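Local structure of cortical-lytic enzyme (Bacillus cereus, 4S3J) at residues T126-Y138 with W418-K430. The protein degrades cortex peptidoglycan during spore germination as a family 18 N-acetylglucosaminidase, cleaving partially degraded spore peptidoglycan and recognising its muramic acid delta-lactam residues. Residues are numbered along the deposited sequence; the frame is centred on the assembly and turned at random.
Sequences TRAINPFLTYLAY and WRLLVENFTITKK
Lys-429 reaches the turn that joins helix 120-129 to strand 135-143 of the TIM barrel, where the C-terminal tail runs past after the last helix, 415-424. Bends at chi2 and chi3 bring Lys-429 NZ to two carbonyls of that turn: Leu-133 O at 2.8 Å, met in the carbonyl plane, and Asn-130 O at 3.0 Å. Asn-130 O also accepts from Leu-133 N, on the opposite face of its plane, and Gly-165 O gives the ammonium a third acceptor. Thr-134 OG1 donates to Thr-428 O at 2.7 Å and in turn bonds with Ser-107 N, so this buried hydroxyl is used on both counts. One water accepts from Lys-430 N and donates to Thr-134 O, tying the backbones together. Lys-430 NZ makes its salt bridge with Glu-106 and only a weak bond, 3.1 Å, to Tyr-135 OH.

The apolar part of the contact joins helix 415-424 to Ile-129 and to Phe-132 in the 3-10 turn that follows. Trp-418 CB sits over the centre of the Phe-132 ring, while Val-422 CG1 comes to that ring's edge. The indole and phenyl planes are inclined at 47°, and Ile-129 CG2 lies over the indole, 3.8 Å from the centroid of the Trp-418 six-membered ring.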
loop_
_atom_site.group_PDB
_atom_site.type_symbol
_atom_site.label_atom_id
_atom_site.label_comp_id
_atom_site.label_asym_id
_atom_site.label_seq_id
_atom_site.Cartn_x
_atom_site.Cartn_y
_atom_site.Cartn_z
ATOM N N THR A 126 -14.848 1.080 1.819
ATOM C CA THR A 126 -14.300 2.394 2.123
ATOM C C THR A 126 -14.609 2.772 3.576
ATOM O O THR A 126 -13.741 3.278 4.295
ATOM C CB THR A 126 -14.873 3.469 1.173
ATOM O OG1 THR A 126 -14.580 3.123 -0.185
ATOM C CG2 THR A 126 -14.280 4.845 1.473
ATOM N N ARG A 127 -15.843 2.543 4.009
ATOM C CA ARG A 127 -16.209 2.833 5.390
ATOM C C ARG A 127 -15.406 1.991 6.381
ATOM O O ARG A 127 -15.057 2.479 7.467
ATOM C CB ARG A 127 -17.701 2.604 5.614
ATOM C CG ARG A 127 -18.582 3.580 4.887
ATOM C CD ARG A 127 -20.012 3.540 5.399
ATOM N NE ARG A 127 -20.827 4.557 4.740
ATOM C CZ ARG A 127 -21.670 4.324 3.735
ATOM N NH1 ARG A 127 -21.827 3.099 3.244
ATOM N NH2 ARG A 127 -22.356 5.331 3.208
ATOM N N ALA A 128 -15.151 0.735 6.027
ATOM C CA ALA A 128 -14.429 -0.165 6.918
ATOM C C ALA A 128 -12.979 0.280 7.093
ATOM O O ALA A 128 -12.414 0.167 8.177
ATOM C CB ALA A 128 -14.468 -1.596 6.389
ATOM N N ILE A 129 -12.395 0.813 6.026
ATOM C CA ILE A 129 -10.976 1.164 6.013
ATOM C C ILE A 129 -10.727 2.583 6.533
ATOM O O ILE A 129 -9.686 2.855 7.107
ATOM C CB ILE A 129 -10.408 0.977 4.584
ATOM C CG1 ILE A 129 -10.262 -0.531 4.323
ATOM C CG2 ILE A 129 -9.068 1.692 4.407
ATOM C CD1 ILE A 129 -9.872 -0.906 2.896
ATOM N N ASN A 130 -11.702 3.466 6.358
ATOM C CA ASN A 130 -11.533 4.885 6.710
ATOM C C ASN A 130 -10.941 5.179 8.105
ATOM O O ASN A 130 -10.143 6.114 8.254
ATOM C CB ASN A 130 -12.880 5.613 6.590
ATOM C CG ASN A 130 -12.722 7.120 6.579
ATOM O OD1 ASN A 130 -11.885 7.662 5.856
ATOM N ND2 ASN A 130 -13.490 7.799 7.421
ATOM N N PRO A 131 -11.340 4.421 9.138
ATOM C CA PRO A 131 -10.767 4.701 10.462
ATOM C C PRO A 131 -9.244 4.550 10.513
ATOM O O PRO A 131 -8.600 5.188 11.344
ATOM C CB PRO A 131 -11.437 3.655 11.357
ATOM C CG PRO A 131 -12.655 3.264 10.666
ATOM C CD PRO A 131 -12.377 3.379 9.201
ATOM N N PHE A 132 -8.689 3.748 9.605
ATOM C CA PHE A 132 -7.257 3.477 9.555
ATOM C C PHE A 132 -6.472 4.476 8.694
ATOM O O PHE A 132 -5.262 4.292 8.500
ATOM C CB PHE A 132 -6.990 2.062 8.992
ATOM C CG PHE A 132 -7.637 0.941 9.751
ATOM C CD1 PHE A 132 -8.912 0.499 9.427
ATOM C CD2 PHE A 132 -6.938 0.294 10.754
ATOM C CE1 PHE A 132 -9.488 -0.549 10.116
ATOM C CE2 PHE A 132 -7.512 -0.754 11.445
ATOM C CZ PHE A 132 -8.791 -1.172 11.125
ATOM N N LEU A 133 -7.138 5.526 8.193
ATOM C CA LEU A 133 -6.547 6.423 7.196
ATOM C C LEU A 133 -6.260 7.845 7.666
ATOM O O LEU A 133 -7.083 8.482 8.338
ATOM C CB LEU A 133 -7.468 6.542 5.991
ATOM C CG LEU A 133 -7.796 5.257 5.251
ATOM C CD1 LEU A 133 -8.662 5.643 4.044
ATOM C CD2 LEU A 133 -6.547 4.527 4.821
ATOM N N THR A 134 -5.108 8.368 7.265
ATOM C CA THR A 134 -4.867 9.799 7.388
ATOM C C THR A 134 -5.561 10.522 6.232
ATOM O O THR A 134 -6.166 11.601 6.409
ATOM C CB THR A 134 -3.358 10.142 7.377
ATOM O OG1 THR A 134 -2.654 9.306 8.310
ATOM C CG2 THR A 134 -3.150 11.614 7.730
ATOM N N TYR A 135 -5.458 9.907 5.050
ATOM C CA TYR A 135 -6.004 10.451 3.812
ATOM C C TYR A 135 -6.789 9.405 3.029
ATOM O O TYR A 135 -6.383 8.252 2.991
ATOM C CB TYR A 135 -4.879 10.963 2.913
ATOM C CG TYR A 135 -4.033 12.070 3.472
ATOM C CD1 TYR A 135 -4.422 13.379 3.324
ATOM C CD2 TYR A 135 -2.837 11.799 4.122
ATOM C CE1 TYR A 135 -3.662 14.398 3.818
ATOM C CE2 TYR A 135 -2.055 12.817 4.620
ATOM C CZ TYR A 135 -2.480 14.116 4.463
ATOM O OH TYR A 135 -1.734 15.175 4.947
ATOM N N LEU A 136 -7.884 9.833 2.391
ATOM C CA LEU A 136 -8.660 9.025 1.447
ATOM C C LEU A 136 -8.580 9.684 0.078
ATOM O O LEU A 136 -8.901 10.874 -0.062
ATOM C CB LEU A 136 -10.109 8.893 1.898
ATOM C CG LEU A 136 -11.046 8.124 0.963
ATOM C CD1 LEU A 136 -10.611 6.641 0.812
ATOM C CD2 LEU A 136 -12.476 8.215 1.454
ATOM N N ALA A 137 -8.157 8.916 -0.920
ATOM C CA ALA A 137 -7.901 9.435 -2.266
ATOM C C ALA A 137 -8.857 8.880 -3.301
ATOM O O ALA A 137 -8.656 7.767 -3.801
ATOM C CB ALA A 137 -6.474 9.128 -2.691
ATOM N N TYR A 138 -9.878 9.660 -3.653
ATOM C CA TYR A 138 -10.849 9.241 -4.644
ATOM C C TYR A 138 -10.315 9.523 -6.046
ATOM O O TYR A 138 -10.170 10.671 -6.477
ATOM C CB TYR A 138 -12.197 9.917 -4.374
ATOM C CG TYR A 138 -13.355 9.435 -5.238
ATOM C CD1 TYR A 138 -13.254 8.300 -6.019
ATOM C CD2 TYR A 138 -14.544 10.149 -5.287
ATOM C CE1 TYR A 138 -14.307 7.886 -6.812
ATOM C CE2 TYR A 138 -15.603 9.721 -6.061
ATOM C CZ TYR A 138 -15.479 8.610 -6.827
ATOM O OH TYR A 138 -16.536 8.189 -7.622
ATOM N N TRP A 418 -4.750 -4.184 7.808
ATOM C CA TRP A 418 -5.254 -3.042 8.550
ATOM C C TRP A 418 -5.038 -3.224 10.054
ATOM O O TRP A 418 -4.627 -2.290 10.738
ATOM C CB TRP A 418 -6.725 -2.818 8.188
ATOM C CG TRP A 418 -6.853 -2.610 6.701
ATOM C CD1 TRP A 418 -7.358 -3.478 5.786
ATOM C CD2 TRP A 418 -6.392 -1.471 5.961
ATOM N NE1 TRP A 418 -7.270 -2.939 4.513
ATOM C CE2 TRP A 418 -6.668 -1.713 4.597
ATOM C CE3 TRP A 418 -5.784 -0.269 6.319
ATOM C CZ2 TRP A 418 -6.359 -0.787 3.602
ATOM C CZ3 TRP A 418 -5.477 0.638 5.326
ATOM C CH2 TRP A 418 -5.770 0.376 3.995
ATOM N N ARG A 419 -5.224 -4.441 10.548
ATOM C CA ARG A 419 -4.949 -4.716 11.951
ATOM C C ARG A 419 -3.459 -4.544 12.253
ATOM O O ARG A 419 -3.100 -3.979 13.276
ATOM C CB ARG A 419 -5.419 -6.115 12.341
ATOM C CG ARG A 419 -5.058 -6.467 13.786
ATOM C CD ARG A 419 -5.783 -5.562 14.780
ATOM N NE ARG A 419 -5.442 -5.870 16.169
ATOM C CZ ARG A 419 -6.060 -6.786 16.912
ATOM N NH1 ARG A 419 -7.038 -7.527 16.395
ATOM N NH2 ARG A 419 -5.675 -6.987 18.167
ATOM N N LEU A 420 -2.587 -5.039 11.383
ATOM C CA LEU A 420 -1.159 -4.905 11.626
ATOM C C LEU A 420 -0.714 -3.445 11.550
ATOM O O LEU A 420 0.209 -3.040 12.243
ATOM C CB LEU A 420 -0.364 -5.767 10.651
ATOM C CG LEU A 420 -0.428 -7.271 10.934
ATOM C CD1 LEU A 420 0.181 -8.012 9.761
ATOM C CD2 LEU A 420 0.255 -7.617 12.235
ATOM N N LEU A 421 -1.370 -2.647 10.704
ATOM C CA LEU A 421 -1.027 -1.237 10.610
ATOM C C LEU A 421 -1.183 -0.566 11.979
ATOM O O LEU A 421 -0.282 0.173 12.416
ATOM C CB LEU A 421 -1.909 -0.537 9.565
ATOM C CG LEU A 421 -1.564 0.932 9.293
ATOM C CD1 LEU A 421 -0.210 1.091 8.573
ATOM C CD2 LEU A 421 -2.674 1.574 8.503
ATOM N N VAL A 422 -2.321 -0.799 12.635
ATOM C CA VAL A 422 -2.579 -0.185 13.950
ATOM C C VAL A 422 -1.779 -0.836 15.083
ATOM O O VAL A 422 -1.510 -0.183 16.106
ATOM C CB VAL A 422 -4.083 -0.216 14.339
ATOM C CG1 VAL A 422 -4.896 0.552 13.344
ATOM C CG2 VAL A 422 -4.606 -1.607 14.454
ATOM N N GLU A 423 -1.374 -2.095 14.921
ATOM C CA GLU A 423 -0.522 -2.730 15.920
ATOM C C GLU A 423 0.886 -2.150 15.870
ATOM O O GLU A 423 1.538 -1.964 16.899
ATOM C CB GLU A 423 -0.454 -4.239 15.693
ATOM C CG GLU A 423 -1.734 -4.974 16.045
ATOM C CD GLU A 423 -2.042 -4.977 17.540
ATOM O OE1 GLU A 423 -1.106 -5.113 18.366
ATOM O OE2 GLU A 423 -3.228 -4.835 17.885
ATOM N N ASN A 424 1.325 -1.799 14.668
ATOM C CA ASN A 424 2.706 -1.361 14.458
ATOM C C ASN A 424 2.967 0.099 14.719
ATOM O O ASN A 424 4.069 0.459 15.099
ATOM C CB ASN A 424 3.130 -1.652 13.018
ATOM C CG ASN A 424 3.723 -3.029 12.850
ATOM O OD1 ASN A 424 4.937 -3.205 12.912
ATOM N ND2 ASN A 424 2.870 -4.024 12.607
ATOM N N PHE A 425 1.950 0.916 14.457
ATOM C CA PHE A 425 2.060 2.361 14.398
ATOM C C PHE A 425 0.910 3.068 15.078
ATOM O O PHE A 425 -0.195 2.538 15.189
ATOM C CB PHE A 425 2.067 2.859 12.941
ATOM C CG PHE A 425 3.176 2.308 12.076
ATOM C CD1 PHE A 425 4.485 2.715 12.251
ATOM C CD2 PHE A 425 2.888 1.412 11.049
ATOM C CE1 PHE A 425 5.488 2.224 11.444
ATOM C CE2 PHE A 425 3.889 0.933 10.231
ATOM C CZ PHE A 425 5.183 1.334 10.426
ATOM N N THR A 426 1.158 4.321 15.457
ATOM C CA THR A 426 0.085 5.240 15.767
ATOM C C THR A 426 -0.318 5.928 14.477
ATOM O O THR A 426 0.512 6.527 13.826
ATOM C CB THR A 426 0.528 6.277 16.802
ATOM O OG1 THR A 426 0.846 5.598 18.021
ATOM C CG2 THR A 426 -0.556 7.268 17.061
ATOM N N ILE A 427 -1.566 5.770 14.064
ATOM C CA ILE A 427 -2.005 6.333 12.781
ATOM C C ILE A 427 -2.420 7.785 12.993
ATOM O O ILE A 427 -3.336 8.080 13.756
ATOM C CB ILE A 427 -3.162 5.514 12.179
ATOM C CG1 ILE A 427 -2.686 4.071 11.939
ATOM C CG2 ILE A 427 -3.697 6.160 10.917
ATOM C CD1 ILE A 427 -3.766 3.139 11.582
ATOM N N THR A 428 -1.745 8.686 12.292
ATOM C CA THR A 428 -2.014 10.109 12.395
ATOM C C THR A 428 -3.384 10.453 11.835
ATOM O O THR A 428 -3.724 10.051 10.720
ATOM C CB THR A 428 -0.945 10.893 11.646
ATOM O OG1 THR A 428 0.326 10.665 12.260
ATOM C CG2 THR A 428 -1.245 12.398 11.639
ATOM N N LYS A 429 -4.168 11.185 12.620
ATOM C CA LYS A 429 -5.436 11.736 12.160
ATOM C C LYS A 429 -5.350 13.253 12.261
ATOM O O LYS A 429 -5.021 13.789 13.319
ATOM C CB LYS A 429 -6.610 11.213 12.981
ATOM C CG LYS A 429 -6.898 9.729 12.799
ATOM C CD LYS A 429 -7.455 9.448 11.410
ATOM C CE LYS A 429 -8.634 8.503 11.453
ATOM N NZ LYS A 429 -9.222 8.286 10.115
ATOM N N LYS A 430 -5.625 13.935 11.157
ATOM C CA LYS A 430 -5.494 15.378 11.108
ATOM C C LYS A 430 -6.847 16.071 11.053
ATOM O O LYS A 430 -6.919 17.294 11.185
ATOM C CB LYS A 430 -4.649 15.799 9.909
ATOM C CG LYS A 430 -3.252 15.245 9.985
ATOM C CD LYS A 430 -2.287 16.034 9.142
ATOM C CE LYS A 430 -1.711 15.252 8.008
ATOM N NZ LYS A 430 -0.405 15.860 7.614
HETATM O O HOH W 1 -6.476 12.630 8.841
#